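Local coordinates for protein RNA-directed RNA polymerase (Infectious pancreatic necrosis virus, PDB 3ZED) that probably copies the viral RNA genome, joining ribonucleoside triphosphates into RNA with release of diphosphate, and exists both free and covalently attached to genomic RNA, at residues Ile401-Gly406 / Thr511-Lys516; Thr397-Asp402 / Pro497-Lys502; Val383-Asp388 / Met483-Val488; Gln413-Met418 / Phe477-Leu482. All coordinates share one frame; numbering follows the deposited sequence.

Contact 1. Residues Ile401-Gly406 / Thr511-Lys516. With K (potassium ion), chain K.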
# COMPACT_ATOMS: atom_id res chain seq x y z
N ILE B 401 2.24 0.77 -17.54
CA ILE B 401 2.36 2.19 -17.25
C ILE B 401 2.34 2.38 -15.74
O ILE B 401 1.43 1.89 -15.07
CB ILE B 401 1.24 3.03 -17.97
CG1 ILE B 401 1.28 2.85 -19.50
CG2 ILE B 401 1.29 4.53 -17.59
CD1 ILE B 401 0.08 2.26 -20.03
N ASP B 402 3.35 3.07 -15.21
CA ASP B 402 3.40 3.35 -13.78
C ASP B 402 3.35 4.81 -13.54
O ASP B 402 4.02 5.57 -14.25
CB ASP B 402 4.68 2.80 -13.13
CG ASP B 402 4.76 1.29 -13.00
OD1 ASP B 402 3.72 0.62 -13.22
OD2 ASP B 402 5.84 0.78 -12.68
N LEU B 403 2.64 5.22 -12.49
CA LEU B 403 2.66 6.62 -12.10
C LEU B 403 4.08 6.94 -11.68
O LEU B 403 4.77 6.07 -11.14
CB LEU B 403 1.67 6.92 -10.96
CG LEU B 403 0.19 6.53 -11.18
CD1 LEU B 403 -0.66 7.00 -10.01
CD2 LEU B 403 -0.35 7.03 -12.53
N GLU B 404 4.55 8.14 -12.02
CA GLU B 404 5.91 8.48 -11.67
C GLU B 404 5.92 8.91 -10.22
O GLU B 404 5.30 9.92 -9.89
CB GLU B 404 6.47 9.57 -12.61
CG GLU B 404 7.84 10.06 -12.20
CD GLU B 404 8.44 11.19 -13.02
OE1 GLU B 404 7.68 12.01 -13.59
OE2 GLU B 404 9.69 11.29 -13.05
N LYS B 405 6.60 8.12 -9.36
CA LYS B 405 6.72 8.36 -7.91
C LYS B 405 5.34 8.66 -7.38
O LYS B 405 5.13 9.72 -6.80
CB LYS B 405 7.71 9.53 -7.64
CG LYS B 405 9.14 9.19 -8.03
CD LYS B 405 10.04 10.41 -8.08
CE LYS B 405 11.40 10.05 -8.62
NZ LYS B 405 11.46 10.14 -10.11
N GLY B 406 4.40 7.76 -7.71
CA GLY B 406 2.95 7.83 -7.47
C GLY B 406 2.43 8.80 -6.42
O GLY B 406 1.74 9.77 -6.75
N THR B 511 -4.18 15.71 -16.45
CA THR B 511 -4.53 15.15 -15.13
C THR B 511 -3.70 15.69 -13.94
O THR B 511 -4.09 15.49 -12.79
CB THR B 511 -4.39 13.61 -15.17
OG1 THR B 511 -3.03 13.26 -15.42
CG2 THR B 511 -5.31 12.94 -16.19
N GLY B 512 -2.54 16.29 -14.22
CA GLY B 512 -1.61 16.75 -13.18
C GLY B 512 -0.87 15.57 -12.56
O GLY B 512 -0.21 15.72 -11.52
N ILE B 513 -0.99 14.37 -13.19
CA ILE B 513 -0.42 13.12 -12.72
C ILE B 513 0.69 12.68 -13.68
O ILE B 513 0.43 12.46 -14.86
CB ILE B 513 -1.52 12.02 -12.52
CG1 ILE B 513 -2.58 12.49 -11.50
CG2 ILE B 513 -0.90 10.68 -12.06
CD1 ILE B 513 -3.97 11.79 -11.61
N ASN B 514 1.92 12.57 -13.17
CA ASN B 514 3.09 12.12 -13.92
C ASN B 514 3.05 10.61 -14.05
O ASN B 514 2.72 9.92 -13.08
CB ASN B 514 4.39 12.53 -13.22
CG ASN B 514 4.62 14.01 -13.06
OD1 ASN B 514 3.69 14.80 -12.94
ND2 ASN B 514 5.87 14.41 -13.01
N PHE B 515 3.44 10.09 -15.20
CA PHE B 515 3.49 8.65 -15.40
C PHE B 515 4.49 8.33 -16.47
O PHE B 515 4.86 9.22 -17.26
CB PHE B 515 2.09 8.08 -15.78
CG PHE B 515 1.41 8.75 -16.96
CD1 PHE B 515 1.83 8.50 -18.26
CD2 PHE B 515 0.34 9.62 -16.76
CE1 PHE B 515 1.21 9.15 -19.35
CE2 PHE B 515 -0.30 10.23 -17.85
CZ PHE B 515 0.14 10.00 -19.13
N LYS B 516 4.90 7.08 -16.55
CA LYS B 516 5.80 6.66 -17.62
C LYS B 516 5.50 5.25 -18.04
O LYS B 516 5.01 4.43 -17.26
CB LYS B 516 7.30 6.86 -17.34
CG LYS B 516 7.85 6.45 -15.99
CD LYS B 516 9.33 6.86 -15.92
CE LYS B 516 9.86 6.99 -14.51
NZ LYS B 516 10.71 5.83 -14.12
K K K . 2.30 15.80 -10.74

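Contact 2. Residues Thr397-Asp402 / Pro497-Lys502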
# COMPACT_ATOMS: atom_id res chain seq x y z
N THR B 397 -0.34 -5.08 -28.54
CA THR B 397 0.78 -4.71 -27.68
C THR B 397 0.32 -4.62 -26.21
O THR B 397 -0.78 -4.15 -25.93
CB THR B 397 1.42 -3.38 -28.16
OG1 THR B 397 1.55 -3.36 -29.59
CG2 THR B 397 2.77 -3.10 -27.53
N TRP B 398 1.18 -5.05 -25.29
CA TRP B 398 0.98 -4.99 -23.85
C TRP B 398 1.83 -3.84 -23.29
O TRP B 398 3.06 -3.80 -23.52
CB TRP B 398 1.33 -6.33 -23.18
CG TRP B 398 1.24 -6.32 -21.68
CD1 TRP B 398 2.26 -6.11 -20.80
CD2 TRP B 398 0.06 -6.56 -20.88
NE1 TRP B 398 1.80 -6.23 -19.50
CE2 TRP B 398 0.46 -6.52 -19.52
CE3 TRP B 398 -1.28 -6.85 -21.18
CZ2 TRP B 398 -0.43 -6.76 -18.47
CZ3 TRP B 398 -2.18 -7.04 -20.13
CH2 TRP B 398 -1.75 -7.00 -18.80
N TYR B 399 1.18 -2.90 -22.60
CA TYR B 399 1.86 -1.76 -22.00
C TYR B 399 1.73 -1.77 -20.49
O TYR B 399 0.64 -1.92 -19.96
CB TYR B 399 1.32 -0.42 -22.54
CG TYR B 399 1.42 -0.28 -24.04
CD1 TYR B 399 2.57 0.25 -24.63
CD2 TYR B 399 0.36 -0.63 -24.86
CE1 TYR B 399 2.65 0.40 -26.02
CE2 TYR B 399 0.43 -0.48 -26.24
CZ TYR B 399 1.58 0.04 -26.82
OH TYR B 399 1.66 0.17 -28.19
N SER B 400 2.85 -1.58 -19.83
CA SER B 400 2.90 -1.41 -18.39
C SER B 400 3.21 0.05 -18.14
O SER B 400 4.25 0.54 -18.59
CB SER B 400 3.96 -2.32 -17.78
OG SER B 400 4.01 -2.14 -16.38
N ILE B 401 2.24 0.77 -17.54
CA ILE B 401 2.36 2.19 -17.25
C ILE B 401 2.34 2.38 -15.74
O ILE B 401 1.43 1.89 -15.07
CB ILE B 401 1.24 3.03 -17.97
CG1 ILE B 401 1.28 2.85 -19.50
CG2 ILE B 401 1.29 4.53 -17.59
CD1 ILE B 401 0.08 2.26 -20.03
N ASP B 402 3.35 3.07 -15.21
CA ASP B 402 3.40 3.35 -13.78
C ASP B 402 3.35 4.81 -13.54
O ASP B 402 4.02 5.57 -14.25
CB ASP B 402 4.68 2.80 -13.13
CG ASP B 402 4.76 1.29 -13.00
OD1 ASP B 402 3.72 0.62 -13.22
OD2 ASP B 402 5.84 0.78 -12.68
N PRO B 497 -5.91 6.81 -27.04
CA PRO B 497 -4.67 6.96 -27.83
C PRO B 497 -3.61 5.97 -27.37
O PRO B 497 -3.52 5.65 -26.17
CB PRO B 497 -4.24 8.41 -27.53
CG PRO B 497 -4.86 8.72 -26.20
CD PRO B 497 -6.17 8.00 -26.21
N ASN B 498 -2.82 5.45 -28.32
CA ASN B 498 -1.77 4.49 -28.04
C ASN B 498 -0.79 5.06 -26.99
O ASN B 498 -0.37 6.20 -27.12
CB ASN B 498 -1.04 4.09 -29.32
CG ASN B 498 -0.00 3.03 -29.09
OD1 ASN B 498 1.09 3.30 -28.59
ND2 ASN B 498 -0.36 1.78 -29.39
N PRO B 499 -0.43 4.28 -25.94
CA PRO B 499 0.48 4.80 -24.91
C PRO B 499 1.82 5.38 -25.40
O PRO B 499 2.41 6.18 -24.67
CB PRO B 499 0.70 3.58 -24.00
CG PRO B 499 -0.58 2.85 -24.10
CD PRO B 499 -0.90 2.93 -25.58
N MET B 500 2.28 5.04 -26.63
CA MET B 500 3.57 5.54 -27.16
C MET B 500 3.46 6.88 -27.90
O MET B 500 4.48 7.40 -28.37
CB MET B 500 4.23 4.52 -28.10
CG MET B 500 4.62 3.19 -27.46
SD MET B 500 5.38 3.23 -25.80
CE MET B 500 6.87 4.14 -26.10
N THR B 501 2.24 7.41 -28.05
CA THR B 501 1.98 8.64 -28.79
C THR B 501 2.00 9.87 -27.86
O THR B 501 1.82 9.74 -26.65
CB THR B 501 0.63 8.53 -29.52
OG1 THR B 501 -0.44 8.47 -28.57
CG2 THR B 501 0.56 7.33 -30.46
N LYS B 502 2.18 11.07 -28.45
CA LYS B 502 2.17 12.36 -27.76
C LYS B 502 0.81 12.57 -27.10
O LYS B 502 0.77 13.07 -25.97
CB LYS B 502 2.47 13.50 -28.75
CG LYS B 502 2.70 14.85 -28.08
CD LYS B 502 2.24 16.00 -28.97
CE LYS B 502 1.96 17.27 -28.19
NZ LYS B 502 3.19 17.82 -27.55

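Contact 3. Residues Val383-Asp388 / Met483-Val488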
# COMPACT_ATOMS: atom_id res chain seq x y z
N VAL B 383 -7.85 -2.91 -20.12
CA VAL B 383 -7.19 -2.10 -19.12
C VAL B 383 -7.29 -2.81 -17.77
O VAL B 383 -8.30 -3.43 -17.46
CB VAL B 383 -7.67 -0.61 -19.07
CG1 VAL B 383 -9.10 -0.46 -18.52
CG2 VAL B 383 -6.69 0.26 -18.28
N MET B 384 -6.20 -2.76 -17.00
CA MET B 384 -6.11 -3.33 -15.65
C MET B 384 -5.46 -2.32 -14.75
O MET B 384 -4.55 -1.61 -15.19
CB MET B 384 -5.34 -4.66 -15.63
CG MET B 384 -5.98 -5.74 -16.48
SD MET B 384 -5.11 -7.26 -16.21
CE MET B 384 -5.57 -8.18 -17.64
N ILE B 385 -5.95 -2.21 -13.50
CA ILE B 385 -5.45 -1.21 -12.55
C ILE B 385 -5.14 -1.82 -11.21
O ILE B 385 -5.95 -2.55 -10.65
CB ILE B 385 -6.45 -0.01 -12.38
CG1 ILE B 385 -6.81 0.63 -13.75
CG2 ILE B 385 -5.92 1.06 -11.41
CD1 ILE B 385 -8.14 1.42 -13.74
N TYR B 386 -4.00 -1.43 -10.65
CA TYR B 386 -3.57 -1.81 -9.32
C TYR B 386 -2.80 -0.64 -8.71
O TYR B 386 -1.61 -0.50 -8.99
CB TYR B 386 -2.71 -3.08 -9.33
CG TYR B 386 -2.47 -3.61 -7.93
CD1 TYR B 386 -1.39 -3.17 -7.16
CD2 TYR B 386 -3.33 -4.54 -7.35
CE1 TYR B 386 -1.19 -3.62 -5.86
CE2 TYR B 386 -3.13 -5.01 -6.06
CZ TYR B 386 -2.06 -4.54 -5.31
OH TYR B 386 -1.84 -4.98 -4.03
N ALA B 387 -3.46 0.18 -7.85
CA ALA B 387 -2.81 1.34 -7.21
C ALA B 387 -2.12 2.21 -8.30
O ALA B 387 -2.79 2.59 -9.26
CB ALA B 387 -1.82 0.88 -6.13
N ASP B 388 -0.79 2.45 -8.21
CA ASP B 388 -0.03 3.24 -9.20
C ASP B 388 0.37 2.45 -10.47
O ASP B 388 1.11 2.98 -11.29
CB ASP B 388 1.23 3.86 -8.55
CG ASP B 388 2.14 2.86 -7.84
OD1 ASP B 388 1.62 1.85 -7.30
OD2 ASP B 388 3.37 3.12 -7.77
N MET B 483 -5.91 7.86 -8.54
CA MET B 483 -5.11 8.62 -9.50
C MET B 483 -4.97 7.87 -10.83
O MET B 483 -5.18 8.47 -11.88
CB MET B 483 -3.76 9.01 -8.93
CG MET B 483 -3.89 10.05 -7.83
SD MET B 483 -2.31 10.75 -7.31
CE MET B 483 -1.59 9.36 -6.45
N SER B 484 -4.74 6.54 -10.77
CA SER B 484 -4.66 5.72 -11.99
C SER B 484 -6.01 5.66 -12.70
O SER B 484 -6.04 5.69 -13.93
CB SER B 484 -4.18 4.31 -11.66
OG SER B 484 -2.84 4.34 -11.23
N THR B 485 -7.11 5.65 -11.93
CA THR B 485 -8.50 5.67 -12.44
C THR B 485 -8.73 6.94 -13.29
O THR B 485 -9.35 6.86 -14.35
CB THR B 485 -9.49 5.55 -11.26
OG1 THR B 485 -9.38 4.22 -10.75
CG2 THR B 485 -10.93 5.85 -11.65
N ILE B 486 -8.22 8.09 -12.81
CA ILE B 486 -8.32 9.39 -13.48
C ILE B 486 -7.55 9.34 -14.81
O ILE B 486 -8.09 9.75 -15.84
CB ILE B 486 -7.84 10.55 -12.55
CG1 ILE B 486 -8.81 10.74 -11.37
CG2 ILE B 486 -7.62 11.86 -13.36
CD1 ILE B 486 -8.36 11.70 -10.24
N VAL B 487 -6.31 8.80 -14.79
CA VAL B 487 -5.47 8.68 -15.98
C VAL B 487 -6.19 7.76 -17.02
O VAL B 487 -6.30 8.13 -18.19
CB VAL B 487 -4.03 8.18 -15.63
CG1 VAL B 487 -3.22 7.84 -16.89
CG2 VAL B 487 -3.28 9.21 -14.79
N VAL B 488 -6.75 6.62 -16.56
CA VAL B 488 -7.46 5.65 -17.42
C VAL B 488 -8.75 6.28 -17.98
O VAL B 488 -8.98 6.17 -19.18
CB VAL B 488 -7.71 4.29 -16.71
CG1 VAL B 488 -8.65 3.39 -17.51
CG2 VAL B 488 -6.39 3.58 -16.44

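Contact 4. Residues Gln413-Met418 / Phe477-Leu482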
# COMPACT_ATOMS: atom_id res chain seq x y z
N GLN B 413 -7.30 16.54 -1.85
CA GLN B 413 -8.58 16.42 -2.57
C GLN B 413 -8.76 15.05 -3.22
O GLN B 413 -9.89 14.59 -3.33
CB GLN B 413 -8.75 17.54 -3.60
CG GLN B 413 -9.07 18.92 -2.95
CD GLN B 413 -7.87 19.59 -2.29
OE1 GLN B 413 -6.70 19.31 -2.63
NE2 GLN B 413 -8.11 20.43 -1.30
N HIS B 414 -7.66 14.38 -3.63
CA HIS B 414 -7.74 13.01 -4.16
C HIS B 414 -8.19 12.06 -3.04
O HIS B 414 -9.09 11.25 -3.25
CB HIS B 414 -6.40 12.54 -4.72
CG HIS B 414 -6.06 13.10 -6.05
ND1 HIS B 414 -5.12 14.11 -6.18
CD2 HIS B 414 -6.51 12.75 -7.28
CE1 HIS B 414 -5.04 14.35 -7.49
NE2 HIS B 414 -5.85 13.56 -8.19
N MET B 415 -7.59 12.20 -1.84
CA MET B 415 -7.96 11.36 -0.69
C MET B 415 -9.38 11.68 -0.23
O MET B 415 -10.10 10.76 0.16
CB MET B 415 -6.96 11.53 0.46
CG MET B 415 -7.30 10.67 1.65
SD MET B 415 -5.92 10.51 2.76
CE MET B 415 -6.74 9.73 4.12
N GLN B 416 -9.78 12.96 -0.29
CA GLN B 416 -11.12 13.39 0.08
C GLN B 416 -12.17 12.71 -0.83
O GLN B 416 -13.20 12.28 -0.34
CB GLN B 416 -11.23 14.91 -0.00
CG GLN B 416 -12.51 15.45 0.61
CD GLN B 416 -12.50 16.94 0.61
OE1 GLN B 416 -12.36 17.57 -0.43
NE2 GLN B 416 -12.63 17.51 1.79
N ALA B 417 -11.88 12.61 -2.15
CA ALA B 417 -12.76 11.94 -3.13
C ALA B 417 -12.84 10.43 -2.83
O ALA B 417 -13.92 9.83 -2.96
CB ALA B 417 -12.26 12.18 -4.55
N MET B 418 -11.73 9.82 -2.38
CA MET B 418 -11.72 8.40 -1.98
C MET B 418 -12.60 8.23 -0.72
O MET B 418 -13.38 7.28 -0.64
CB MET B 418 -10.29 7.89 -1.74
CG MET B 418 -10.22 6.44 -1.21
SD MET B 418 -11.16 5.21 -2.19
CE MET B 418 -10.32 5.33 -3.81
N PHE B 477 -2.53 2.71 -1.14
CA PHE B 477 -3.08 1.94 -2.27
C PHE B 477 -4.32 2.64 -2.87
O PHE B 477 -4.39 2.79 -4.09
CB PHE B 477 -3.47 0.49 -1.83
CG PHE B 477 -4.22 -0.27 -2.91
CD1 PHE B 477 -5.61 -0.13 -3.06
CD2 PHE B 477 -3.55 -1.12 -3.79
CE1 PHE B 477 -6.28 -0.77 -4.11
CE2 PHE B 477 -4.23 -1.77 -4.83
CZ PHE B 477 -5.58 -1.58 -4.99
N LEU B 478 -5.30 2.99 -2.00
CA LEU B 478 -6.57 3.59 -2.40
C LEU B 478 -6.40 4.91 -3.15
O LEU B 478 -6.99 5.09 -4.21
CB LEU B 478 -7.52 3.78 -1.19
CG LEU B 478 -8.03 2.51 -0.52
CD1 LEU B 478 -8.74 2.80 0.78
CD2 LEU B 478 -8.93 1.72 -1.45
N ASN B 479 -5.57 5.81 -2.62
CA ASN B 479 -5.31 7.11 -3.25
C ASN B 479 -4.56 6.94 -4.58
O ASN B 479 -4.89 7.62 -5.53
CB ASN B 479 -4.54 8.03 -2.30
CG ASN B 479 -5.28 8.41 -1.05
OD1 ASN B 479 -6.51 8.39 -1.01
ND2 ASN B 479 -4.55 8.80 -0.02
N ASN B 480 -3.59 6.03 -4.65
CA ASN B 480 -2.86 5.76 -5.89
C ASN B 480 -3.79 5.14 -6.94
O ASN B 480 -3.74 5.52 -8.10
CB ASN B 480 -1.67 4.83 -5.62
CG ASN B 480 -0.44 5.53 -5.07
OD1 ASN B 480 -0.35 6.75 -5.03
ND2 ASN B 480 0.52 4.77 -4.61
N HIS B 481 -4.69 4.21 -6.50
CA HIS B 481 -5.66 3.56 -7.39
C HIS B 481 -6.63 4.59 -8.00
O HIS B 481 -6.99 4.48 -9.17
CB HIS B 481 -6.42 2.46 -6.63
CG HIS B 481 -7.10 1.46 -7.52
ND1 HIS B 481 -6.50 0.25 -7.87
CD2 HIS B 481 -8.35 1.49 -8.06
CE1 HIS B 481 -7.39 -0.41 -8.59
NE2 HIS B 481 -8.51 0.31 -8.76
N LEU B 482 -7.04 5.61 -7.20
CA LEU B 482 -7.91 6.68 -7.69
C LEU B 482 -7.18 7.53 -8.77
O LEU B 482 -7.77 7.86 -9.80
CB LEU B 482 -8.40 7.54 -6.51
CG LEU B 482 -9.10 8.89 -6.82
CD1 LEU B 482 -10.20 8.75 -7.87
CD2 LEU B 482 -9.79 9.38 -5.59

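Contact 1. Residues Ile401-Gly406 / Thr511-Lys516
E404 lays its side chain across that of N514, CB against CB at 3.7 Å, and puts its carboxylate beside the amide. With CG anti to the backbone N (chi1 174°) and the chain extended beyond it, OE1 comes within 3.1 Å of N514 ND2. OE1 lies almost in the plane of the N514 amide, whereas ND2 stands above the plane of the carboxylate. R181 forms a salt bridge to the same OE1, so this oxygen is gripped by two donors. The other end of the amide is spoken for as well: N514 OD1 binds a potassium ion at 2.8 Å, and G512 O binds it at 2.6 Å. V177, N182, N184 and N409 complete the site. One planar amide therefore ties the metal to the carboxylate and can hardly rotate without losing one or the other.

The backbones meet as antiparallel strands. D402 and K516 form a hydrogen-bonded pair, with K516 N 2.9 Å from D402 O and a return bond from D402 N to K516 O. Past the non-hydrogen-bonded pair L403-F515, E404 N reaches N514 O at 2.8 Å, well above the carbonyl plane. On the buried side, L403 CD2 rests on I513 CG2 at 3.7 Å and more loosely on F515 CB, while I401 CG2 runs alongside F515. The arrangement joins two neighbouring strands of the four-stranded antiparallel palm sheet of a viral RNA polymerase, with a potassium site where the second strand is entered.

Contact 2. Residues Thr397-Asp402 / Pro497-Lys502
The Y399 ring carries the P499 ring on one face: CG stands 3.6 Å above the ring plane, shifted toward the rim, in a CH-pi contact. M500 comes in obliquely near CE1, its CG 3.7 Å from that atom and its SD making a looser Met-aromatic approach. At the phenol end, the N498 amide is turned nearly square to the ring, the two planes 85° apart. The loop closes over one face and the hydroxyl end of an aromatic side chain of strand 397-403, in the antiparallel sheet of the polymerase palm.

The loop's own shape brings these groups together. N498 to T501 is a type I beta turn, and N498 OD1 accepts from M500 N at 2.9 Å, an Asx turn that restrains the amide. N498 O takes both the backbone N and the OG1 of T501, the N-cap residue of helix 502-505. A chi1 of -176° turns the N498 amide away from its own backbone N and out to the tyrosine hydroxyl. P499 CG also lies near I401 CD1, extending the apolar patch along the strand. D395 is a second acceptor for the N498 amide, whose ND2 donates to Y399 OH at 2.8 Å, the oxygen lying close to the amide plane.

Contact 3. Residues Val383-Asp388 / Met483-Val488
This is a helix-on-sheet contact in the polymerase palm: strand 382-386 of the antiparallel sheet packs on helix 476-493. The two local axes run nearly antiparallel, 160° apart, and approach to 8.9 Å.

Alternate strand residues face the helix. V383 and I385 both reach tip to tip toward V488. V383 CG2 touches both methyls of V488, 3.8 Å from CG1, while V488 CG2 also meets I385 CD1 at 3.9 Å. The other branch of I385, CG2, anti to the backbone N, rests on S484 CB at 3.7 Å, one helical turn earlier.

Where the strand ends, packing gives way to a polar grip. S484 OG donates to A387 O at 2.6 Å, in the carbonyl plane and on a lone pair. H481, further back on the same helix, accepts from A387 N, so both backbone polar groups of this turn residue are held by one helix. A387 and D388 open the Ala-Asp-Asn sequence at this hairpin turn, consistent with motif C of birnavirus polymerases.

Around this interface, I390 of the adjacent strand 389-394 touches S484, V487 and V488, W491 continues the helical surface beside V383, and helix 194-204 covers T485 and I486.

Contact 4. Residues Gln413-Met418 / Phe477-Leu482
The apolar part of this helix-helix contact has M418 and L482 passing each other in opposite directions. M418 is folded back at chi2 and chi3 (52° and 61°), which lays its CG 3.8 Å from L478 CB and brings CE to 4.0 Å from L482 CB. The same methyl reaches L478 O at 3.4 Å, so the bent side chain touches the backbone of the opposing helix as well as its side chains. L482 answers by pushing CD2 between A417 CB and the peptide groups of the first helix. It sits tightly there, 3.1 Å from H414 O, a carbonyl already engaged by M418 N within its helix.

Polar contact centres on N479, whose amide lies obliquely against M415. Its ND2 donates a weak hydrogen bond to M415 SD at 3.5 Å, reached because the methionine chain is extended; the stronger partner of this nitrogen is Q469. N479 OD1 is buried against M415 CA at 3.3 Å and has no hydrogen-bonding partner in the model, a polar atom enclosed by hydrocarbon.

The local axes of helices 412-426 and 476-493 cross at 100°, 9.2 Å apart. L201 of helix 194-204 touches both M418 and L482, while helix 326-340 covers M415 and L478. The arrangement is a nearly perpendicular crossing of two buried helices in the polymerase palm domain.

How the contacts relate
All four contacts lie in the palm region; two elements link them, helix 476-493 for contacts 3 and 4 and strand 397-403 for contacts 1 and 2. Contacts 3 and 4 use successive turns of the helix, their centres 11 Å apart; contact 3 meets the sheet and contact 4 a crossing helix. The centres of contacts 1 and 2 are 12 Å apart. Contact 1 touches contact 3 through L403 N and D388 O, a probable hydrogen bond between the end of strand 397-403 and the hairpin turn after strand 382-386. Contacts 2 and 4 are furthest apart, at 23 Å between centres. Along the chain, contact 4 is nested inside the loops closed by the other three, so sequence-distant pieces converge on one compact catalytic-domain scaffold.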